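Local coordinates for protein lactate dehydrogenase (Eimeria maxima, PDB 6CT6) that probably catalyses the NADH-dependent interconversion of pyruvate and lactate, and is held here with NADH and the substrate analogue oxamate, at residues R163-I168 / H177-M182; M191-R196 / N224-A229. All coordinates share one frame; numbering follows the deposited sequence.

Contact 1 (R163-I168 / H177-M182); sequences RLRRMI and HDVQGM. With OXM (oxamic acid), chain F.
Arg165 reaches from the helix to the strand and lies along the backbone of Val179 to Gly181. Its CB sits 4.1 Å from Val179 CG1. CG passes Gly181 N at 3.8 Å, where the glycine has no side chain to block it. CD lies 3.5 Å from Val179 O. The chain then bends at chi3 (51°), which turns NE back onto the same carbonyl. Arg165 NE donates to Val179 O at 2.9 Å, with an N-H...O angle of 158°. The oxygen lies in the guanidinium plane, and the donor arrives almost head-on to the C=O bond. Beyond CZ, the tip serves other partners. NH2 bonds Pro176 O and forms a salt bridge with Asp61 of the second subunit. NH1 bonds Ser58 O of that subunit. With NE, NH1 and NH2 all bonded, the guanidinium probably has little freedom to rotate.

Ile168 gives the apolar contact: CG2 meets Val179 CG1 at 3.7 Å, and the two branched side chains cross at a slant. On the other side of Arg165 along the helix, the Leu164 CD2 methyl lies over the backbone, 3.8 Å from Met182 O.

Arg163 takes no part in this packing. Its extended chain runs to the oxamate carboxylate, where NH1 bonds O2 and NH2 bonds O3 of oxamate, both at 3.0 Å. The carboxylate carbon lies in the guanidinium plane, and the two hydrogen bonds form a nearly flat, bidentate pair. This substrate-carboxylate grip by an arginine is characteristic of the lactate/malate dehydrogenase active site, here on a helix packed against the small antiparallel sheet of the C-terminal domain.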
ATOM      1  N   ARG B 163       0.399 -14.029  11.702  1.00 28.00           N
ATOM      2  CA  ARG B 163      -0.830 -14.745  11.386  1.00 29.01           C
ATOM      3  C   ARG B 163      -1.267 -15.617  12.557  1.00 27.66           C
ATOM      4  O   ARG B 163      -2.448 -15.639  12.922  1.00 30.83           O
ATOM      5  CB  ARG B 163      -0.618 -15.572  10.117  1.00 30.29           C
ATOM      6  CG  ARG B 163      -0.299 -14.706   8.903  1.00 29.42           C
ATOM      7  CD  ARG B 163       0.257 -15.500   7.739  1.00 28.74           C
ATOM      8  NE  ARG B 163       0.173 -14.748   6.486  1.00 29.54           N
ATOM      9  CZ  ARG B 163       0.805 -15.081   5.364  1.00 30.37           C
ATOM     10  NH1 ARG B 163       1.586 -16.152   5.325  1.00 29.86           N
ATOM     11  NH2 ARG B 163       0.662 -14.335   4.276  1.00 31.97           N
ATOM     12  N   LEU B 164      -0.325 -16.347  13.156  1.00 27.70           N
ATOM     13  CA  LEU B 164      -0.605 -17.051  14.402  1.00 31.12           C
ATOM     14  C   LEU B 164      -1.180 -16.103  15.446  1.00 29.78           C
ATOM     15  O   LEU B 164      -2.197 -16.402  16.082  1.00 27.20           O
ATOM     16  CB  LEU B 164       0.673 -17.711  14.927  1.00 29.36           C
ATOM     17  CG  LEU B 164       0.598 -18.301  16.338  1.00 29.91           C
ATOM     18  CD1 LEU B 164      -0.473 -19.381  16.424  1.00 31.84           C
ATOM     19  CD2 LEU B 164       1.954 -18.851  16.749  1.00 33.05           C
ATOM     20  N   ARG B 165      -0.532 -14.948  15.635  1.00 28.10           N
ATOM     21  CA  ARG B 165      -0.945 -14.024  16.687  1.00 29.30           C
ATOM     22  C   ARG B 165      -2.336 -13.455  16.422  1.00 30.50           C
ATOM     23  O   ARG B 165      -3.125 -13.278  17.357  1.00 27.55           O
ATOM     24  CB  ARG B 165       0.079 -12.897  16.821  1.00 27.28           C
ATOM     25  CG  ARG B 165       1.445 -13.347  17.328  1.00 24.37           C
ATOM     26  CD  ARG B 165       2.499 -12.261  17.158  1.00 26.17           C
ATOM     27  NE  ARG B 165       2.057 -10.979  17.709  1.00 29.39           N
ATOM     28  CZ  ARG B 165       1.899  -9.854  17.013  1.00 30.32           C
ATOM     29  NH1 ARG B 165       2.160  -9.803  15.711  1.00 32.37           N
ATOM     30  NH2 ARG B 165       1.487  -8.759  17.633  1.00 28.03           N
ATOM     31  N   ARG B 166      -2.654 -13.156  15.160  1.00 26.82           N
ATOM     32  CA  ARG B 166      -3.966 -12.597  14.841  1.00 28.92           C
ATOM     33  C   ARG B 166      -5.081 -13.563  15.219  1.00 24.76           C
ATOM     34  O   ARG B 166      -6.135 -13.145  15.712  1.00 26.24           O
ATOM     35  CB  ARG B 166      -4.041 -12.257  13.349  1.00 26.21           C
ATOM     36  CG  ARG B 166      -5.429 -11.840  12.850  1.00 26.42           C
ATOM     37  CD  ARG B 166      -5.800 -10.431  13.285  1.00 30.31           C
ATOM     38  NE  ARG B 166      -7.240 -10.202  13.193  1.00 33.63           N
ATOM     39  CZ  ARG B 166      -7.808  -9.014  12.999  1.00 35.82           C
ATOM     40  NH1 ARG B 166      -7.066  -7.924  12.858  1.00 29.40           N
ATOM     41  NH2 ARG B 166      -9.129  -8.919  12.934  1.00 37.45           N
ATOM     42  N   MET B 167      -4.868 -14.858  14.991  1.00 25.50           N
ATOM     43  CA  MET B 167      -5.925 -15.838  15.223  1.00 29.90           C
ATOM     44  C   MET B 167      -6.157 -16.060  16.713  1.00 28.59           C
ATOM     45  O   MET B 167      -7.306 -16.141  17.163  1.00 28.38           O
ATOM     46  CB  MET B 167      -5.567 -17.145  14.514  1.00 26.03           C
ATOM     47  CG  MET B 167      -5.637 -17.027  12.996  1.00 32.14           C
ATOM     48  SD  MET B 167      -5.337 -18.563  12.099  1.00 36.25           S
ATOM     49  CE  MET B 167      -3.678 -18.282  11.482  1.00 39.36           C
ATOM     50  N   ILE B 168      -5.081 -16.158  17.494  1.00 29.09           N
ATOM     51  CA  ILE B 168      -5.215 -16.226  18.948  1.00 30.27           C
ATOM     52  C   ILE B 168      -5.928 -14.982  19.465  1.00 30.56           C
ATOM     53  O   ILE B 168      -6.843 -15.065  20.295  1.00 29.45           O
ATOM     54  CB  ILE B 168      -3.830 -16.392  19.601  1.00 28.39           C
ATOM     55  CG1 ILE B 168      -3.200 -17.732  19.201  1.00 29.42           C
ATOM     56  CG2 ILE B 168      -3.912 -16.246  21.123  1.00 29.32           C
ATOM     57  CD1 ILE B 168      -3.892 -18.963  19.770  1.00 33.00           C
ATOM     58  N   HIS B 177      -1.319  -6.816  20.202  1.00 26.76           N
ATOM     59  CA  HIS B 177      -0.198  -6.243  20.942  1.00 33.25           C
ATOM     60  C   HIS B 177       0.229  -7.143  22.095  1.00 28.58           C
ATOM     61  O   HIS B 177       1.418  -7.218  22.422  1.00 29.82           O
ATOM     62  CB  HIS B 177      -0.587  -4.856  21.469  1.00 31.24           C
ATOM     63  CG  HIS B 177       0.467  -4.202  22.309  1.00 31.71           C
ATOM     64  ND1 HIS B 177       0.662  -4.513  23.638  1.00 30.84           N
ATOM     65  CD2 HIS B 177       1.374  -3.244  22.010  1.00 33.35           C
ATOM     66  CE1 HIS B 177       1.650  -3.780  24.119  1.00 32.53           C
ATOM     67  NE2 HIS B 177       2.098  -2.999  23.151  1.00 34.97           N
ATOM     68  N   ASP B 178      -0.722  -7.845  22.708  1.00 29.57           N
ATOM     69  CA  ASP B 178      -0.464  -8.633  23.905  1.00 30.29           C
ATOM     70  C   ASP B 178      -0.478 -10.135  23.643  1.00 34.73           C
ATOM     71  O   ASP B 178      -0.530 -10.921  24.595  1.00 31.28           O
ATOM     72  CB  ASP B 178      -1.482  -8.265  24.984  1.00 27.01           C
ATOM     73  CG  ASP B 178      -1.490  -6.779  25.280  1.00 26.69           C
ATOM     74  OD1 ASP B 178      -0.394  -6.214  25.479  1.00 31.55           O
ATOM     75  OD2 ASP B 178      -2.582  -6.169  25.295  1.00 31.44           O
ATOM     76  N   VAL B 179      -0.438 -10.554  22.381  1.00 28.81           N
ATOM     77  CA  VAL B 179      -0.284 -11.956  22.014  1.00 27.33           C
ATOM     78  C   VAL B 179       1.143 -12.136  21.520  1.00 29.05           C
ATOM     79  O   VAL B 179       1.517 -11.599  20.469  1.00 32.46           O
ATOM     80  CB  VAL B 179      -1.296 -12.389  20.945  1.00 29.29           C
ATOM     81  CG1 VAL B 179      -1.100 -13.861  20.592  1.00 30.87           C
ATOM     82  CG2 VAL B 179      -2.719 -12.137  21.417  1.00 28.94           C
ATOM     83  N   GLN B 180       1.944 -12.886  22.273  1.00 27.04           N
ATOM     84  CA  GLN B 180       3.279 -13.273  21.842  1.00 26.03           C
ATOM     85  C   GLN B 180       3.198 -14.646  21.189  1.00 34.46           C
ATOM     86  O   GLN B 180       2.627 -15.579  21.764  1.00 30.99           O
ATOM     87  CB  GLN B 180       4.261 -13.299  23.014  1.00 31.64           C
ATOM     88  CG  GLN B 180       4.569 -11.936  23.629  1.00 29.84           C
ATOM     89  CD  GLN B 180       3.425 -11.381  24.458  1.00 29.80           C
ATOM     90  OE1 GLN B 180       2.839 -12.084  25.283  1.00 29.91           O
ATOM     91  NE2 GLN B 180       3.100 -10.112  24.242  1.00 28.79           N
ATOM     92  N   GLY B 181       3.758 -14.760  19.985  1.00 32.10           N
ATOM     93  CA  GLY B 181       3.662 -15.983  19.213  1.00 29.35           C
ATOM     94  C   GLY B 181       4.777 -16.102  18.197  1.00 36.14           C
ATOM     95  O   GLY B 181       5.198 -15.093  17.621  1.00 30.64           O
ATOM     96  N   MET B 182       5.268 -17.319  17.962  1.00 32.53           N
ATOM     97  CA  MET B 182       6.391 -17.537  17.060  1.00 30.07           C
ATOM     98  C   MET B 182       6.122 -18.715  16.137  1.00 32.42           C
ATOM     99  O   MET B 182       5.594 -19.746  16.567  1.00 31.88           O
ATOM    100  CB  MET B 182       7.682 -17.787  17.838  1.00 28.64           C
ATOM    101  CG  MET B 182       8.169 -16.585  18.622  1.00 33.27           C
ATOM    102  SD  MET B 182       9.737 -16.896  19.450  1.00 36.05           S
ATOM    103  CE  MET B 182       9.190 -17.966  20.779  1.00 36.56           C
TER
HETATM  104  C1  OXM F 403       3.895 -16.485   0.684  1.00 64.51           C
HETATM  105  N1  OXM F 403       3.160 -16.572  -0.569  1.00 58.84           N
HETATM  106  O1  OXM F 403       5.065 -16.698   0.705  1.00 54.44           O
HETATM  107  C2  OXM F 403       3.165 -16.121   1.980  1.00 46.67           C
HETATM  108  O2  OXM F 403       3.340 -16.812   3.017  1.00 38.52           O
HETATM  109  O3  OXM F 403       2.393 -15.129   2.017  1.00 31.58           O

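Contact 2 (M191-R196 / N224-A229); sequences MLPLMR and NKTKQA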
ATOM      1  N   MET B 191       6.761 -25.338   8.259  1.00 41.46           N
ATOM      2  CA  MET B 191       6.907 -24.284   9.254  1.00 38.96           C
ATOM      3  C   MET B 191       6.282 -24.731  10.572  1.00 37.44           C
ATOM      4  O   MET B 191       5.290 -25.465  10.599  1.00 34.74           O
ATOM      5  CB  MET B 191       6.271 -22.977   8.769  1.00 39.97           C
ATOM      6  CG  MET B 191       4.747 -22.946   8.779  1.00 40.75           C
ATOM      7  SD  MET B 191       4.071 -21.334   8.305  1.00 37.27           S
ATOM      8  CE  MET B 191       4.589 -21.215   6.595  1.00 40.26           C
ATOM      9  N   LEU B 192       6.877 -24.277  11.676  1.00 36.63           N
ATOM     10  CA  LEU B 192       6.566 -24.788  13.010  1.00 34.29           C
ATOM     11  C   LEU B 192       5.987 -23.689  13.889  1.00 32.27           C
ATOM     12  O   LEU B 192       6.737 -22.955  14.552  1.00 34.70           O
ATOM     13  CB  LEU B 192       7.820 -25.378  13.650  1.00 35.78           C
ATOM     14  CG  LEU B 192       7.702 -25.882  15.087  1.00 35.73           C
ATOM     15  CD1 LEU B 192       6.539 -26.851  15.239  1.00 35.51           C
ATOM     16  CD2 LEU B 192       9.007 -26.539  15.499  1.00 38.09           C
ATOM     17  N   PRO B 193       4.663 -23.535  13.931  1.00 32.58           N
ATOM     18  CA  PRO B 193       4.057 -22.680  14.964  1.00 33.13           C
ATOM     19  C   PRO B 193       4.291 -23.278  16.343  1.00 34.93           C
ATOM     20  O   PRO B 193       3.906 -24.418  16.617  1.00 34.90           O
ATOM     21  CB  PRO B 193       2.570 -22.664  14.590  1.00 32.96           C
ATOM     22  CG  PRO B 193       2.513 -23.116  13.170  1.00 32.01           C
ATOM     23  CD  PRO B 193       3.663 -24.044  12.981  1.00 32.68           C
ATOM     24  N   LEU B 194       4.937 -22.501  17.213  1.00 31.58           N
ATOM     25  CA  LEU B 194       5.329 -22.974  18.542  1.00 30.93           C
ATOM     26  C   LEU B 194       4.189 -22.713  19.520  1.00 31.45           C
ATOM     27  O   LEU B 194       4.197 -21.763  20.305  1.00 31.67           O
ATOM     28  CB  LEU B 194       6.620 -22.298  18.986  1.00 29.80           C
ATOM     29  CG  LEU B 194       7.891 -22.724  18.253  1.00 31.63           C
ATOM     30  CD1 LEU B 194       9.065 -21.853  18.674  1.00 32.91           C
ATOM     31  CD2 LEU B 194       8.203 -24.190  18.513  1.00 37.24           C
ATOM     32  N   MET B 195       3.195 -23.605  19.479  1.00 30.28           N
ATOM     33  CA  MET B 195       1.995 -23.416  20.287  1.00 29.67           C
ATOM     34  C   MET B 195       2.313 -23.400  21.775  1.00 31.58           C
ATOM     35  O   MET B 195       1.586 -22.774  22.556  1.00 32.40           O
ATOM     36  CB  MET B 195       0.977 -24.512  19.971  1.00 32.55           C
ATOM     37  CG  MET B 195       0.679 -24.676  18.486  1.00 36.64           C
ATOM     38  SD  MET B 195       0.251 -23.122  17.665  1.00 33.83           S
ATOM     39  CE  MET B 195      -1.455 -22.924  18.167  1.00 29.09           C
ATOM     40  N   ARG B 196       3.394 -24.068  22.188  1.00 30.90           N
ATOM     41  CA  ARG B 196       3.739 -24.116  23.605  1.00 34.77           C
ATOM     42  C   ARG B 196       4.242 -22.770  24.112  1.00 34.49           C
ATOM     43  O   ARG B 196       4.125 -22.478  25.308  1.00 35.61           O
ATOM     44  CB  ARG B 196       4.792 -25.199  23.849  1.00 33.14           C
ATOM     45  CG  ARG B 196       5.295 -25.279  25.287  1.00 35.79           C
ATOM     46  CD  ARG B 196       6.114 -26.544  25.526  1.00 37.68           C
ATOM     47  NE  ARG B 196       7.443 -26.490  24.919  1.00 34.50           N
ATOM     48  CZ  ARG B 196       8.536 -26.026  25.519  1.00 33.06           C
ATOM     49  NH1 ARG B 196       8.479 -25.554  26.756  1.00 37.10           N
ATOM     50  NH2 ARG B 196       9.699 -26.030  24.875  1.00 36.85           N
ATOM     51  N   ASN B 224      -2.980 -25.386  12.258  1.00 34.25           N
ATOM     52  CA  ASN B 224      -3.127 -25.736  10.849  1.00 36.50           C
ATOM     53  C   ASN B 224      -3.347 -24.493   9.997  1.00 34.89           C
ATOM     54  O   ASN B 224      -2.727 -24.335   8.938  1.00 34.78           O
ATOM     55  CB  ASN B 224      -4.290 -26.712  10.673  1.00 42.82           C
ATOM     56  CG  ASN B 224      -4.024 -28.057  11.315  1.00 44.08           C
ATOM     57  OD1 ASN B 224      -2.895 -28.548  11.306  1.00 40.83           O
ATOM     58  ND2 ASN B 224      -5.064 -28.660  11.881  1.00 49.70           N
ATOM     59  N   LYS B 225      -4.239 -23.603  10.435  1.00 36.94           N
ATOM     60  CA  LYS B 225      -4.545 -22.424   9.637  1.00 38.92           C
ATOM     61  C   LYS B 225      -3.323 -21.532   9.460  1.00 36.67           C
ATOM     62  O   LYS B 225      -3.182 -20.879   8.419  1.00 37.65           O
ATOM     63  CB  LYS B 225      -5.707 -21.652  10.268  1.00 33.87           C
ATOM     64  CG  LYS B 225      -7.086 -22.249   9.957  1.00 42.16           C
ATOM     65  CD  LYS B 225      -7.412 -22.131   8.464  1.00 61.37           C
ATOM     66  CE  LYS B 225      -8.674 -22.880   8.052  1.00 63.67           C
ATOM     67  NZ  LYS B 225      -8.753 -22.982   6.565  1.00 55.66           N
ATOM     68  N   THR B 226      -2.419 -21.508  10.441  1.00 34.36           N
ATOM     69  CA  THR B 226      -1.189 -20.734  10.294  1.00 32.03           C
ATOM     70  C   THR B 226      -0.353 -21.250   9.129  1.00 33.61           C
ATOM     71  O   THR B 226       0.133 -20.468   8.303  1.00 32.80           O
ATOM     72  CB  THR B 226      -0.382 -20.776  11.594  1.00 29.67           C
ATOM     73  OG1 THR B 226      -1.150 -20.193  12.656  1.00 34.30           O
ATOM     74  CG2 THR B 226       0.935 -20.016  11.444  1.00 30.36           C
ATOM     75  N   LYS B 227      -0.164 -22.569   9.053  1.00 36.11           N
ATOM     76  CA  LYS B 227       0.613 -23.140   7.958  1.00 35.99           C
ATOM     77  C   LYS B 227      -0.065 -22.910   6.612  1.00 32.51           C
ATOM     78  O   LYS B 227       0.613 -22.824   5.581  1.00 36.68           O
ATOM     79  CB  LYS B 227       0.829 -24.639   8.192  1.00 37.02           C
ATOM     80  CG  LYS B 227       1.541 -24.979   9.498  1.00 39.15           C
ATOM     81  CD  LYS B 227       1.291 -26.425   9.917  1.00 43.82           C
ATOM     82  CE  LYS B 227       2.077 -27.414   9.069  1.00 49.27           C
ATOM     83  NZ  LYS B 227       3.305 -27.888   9.765  1.00 52.89           N
ATOM     84  N   GLN B 228      -1.392 -22.802   6.601  1.00 34.26           N
ATOM     85  CA  GLN B 228      -2.163 -22.691   5.367  1.00 40.16           C
ATOM     86  C   GLN B 228      -2.408 -21.253   4.923  1.00 36.57           C
ATOM     87  O   GLN B 228      -2.877 -21.044   3.797  1.00 31.54           O
ATOM     88  CB  GLN B 228      -3.521 -23.385   5.537  1.00 35.09           C
ATOM     89  CG  GLN B 228      -3.432 -24.883   5.771  1.00 41.18           C
ATOM     90  CD  GLN B 228      -4.679 -25.446   6.425  1.00 47.48           C
ATOM     91  OE1 GLN B 228      -5.729 -24.804   6.448  1.00 53.00           O
ATOM     92  NE2 GLN B 228      -4.563 -26.649   6.973  1.00 49.49           N
ATOM     93  N   ALA B 229      -2.102 -20.263   5.766  1.00 34.77           N
ATOM     94  CA  ALA B 229      -2.543 -18.897   5.498  1.00 34.79           C
ATOM     95  C   ALA B 229      -2.051 -18.397   4.145  1.00 34.59           C
ATOM     96  O   ALA B 229      -2.813 -17.778   3.392  1.00 32.65           O
ATOM     97  CB  ALA B 229      -2.063 -17.965   6.607  1.00 33.92           C
TER
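Met191 holds CG between its backbone N and carbonyl carbon (chi1 74°), and this directs the thioether to the helix at Lys227. Two bends in the Lys227 chain, at chi3 (74°) and at chi4, fold its ammonium group back to the Met191 backbone. The two side chains run alongside one another with opposite headings. They touch at their CG atoms, with Met191 CG 3.9 Å from Lys227 CG. Farther out, Met191 SD lies 3.9 Å from Lys227 CA, against the helix backbone. The sulfur is also near Thr226 O.

At the other end of the lysine, NZ donates to Met191 O at 3.2 Å. The nitrogen lies in the carbonyl plane, with a C=O...N angle of 159°. A weak second bond runs from NZ to Asp189 O. The charged tip thus spans two carbonyls of the chain leading into the strand, while its methylenes pack on the methionine.

Pro193 makes the second apolar patch. Its ring CG meets Thr226 CG2 at 3.9 Å, and its CD lies 4.2 Å from Lys227 CG. The methyl of Thr226 faces the proline, with CG2 anti to the backbone N, while OG1 bonds Ile222 O on its own helix. Tyr223, one turn before Lys227, also packs on Pro193.

Met195 touches the bound glucose and Ile219 and Tyr223 of the same helix. The contact is buried packing of helix 216-237 on edge strand 192-193, part of the alpha/beta C-terminal domain typical of the lactate/malate dehydrogenase family.

Overall arrangement
Both segments of contact 1 precede both segments of contact 2 in the chain, and the contact centres are 11 Å apart. Both belong to the C-terminal domain. They share one antiparallel sheet, in which strands 179-184 and 192-193 are neighbours. Met182 O and Leu194 N, 2.9 Å apart, probably form a hydrogen bond between them. Contact 1 sets helix 157-172 on this sheet, and contact 2 sets helix 216-237 on it. The helices also meet directly: Met167 packs on Thr226 and Lys225, and Arg163 on Ala229. The oxamate-binding arginine thus projects from one of these helices and packs along the other, close to the second subunit.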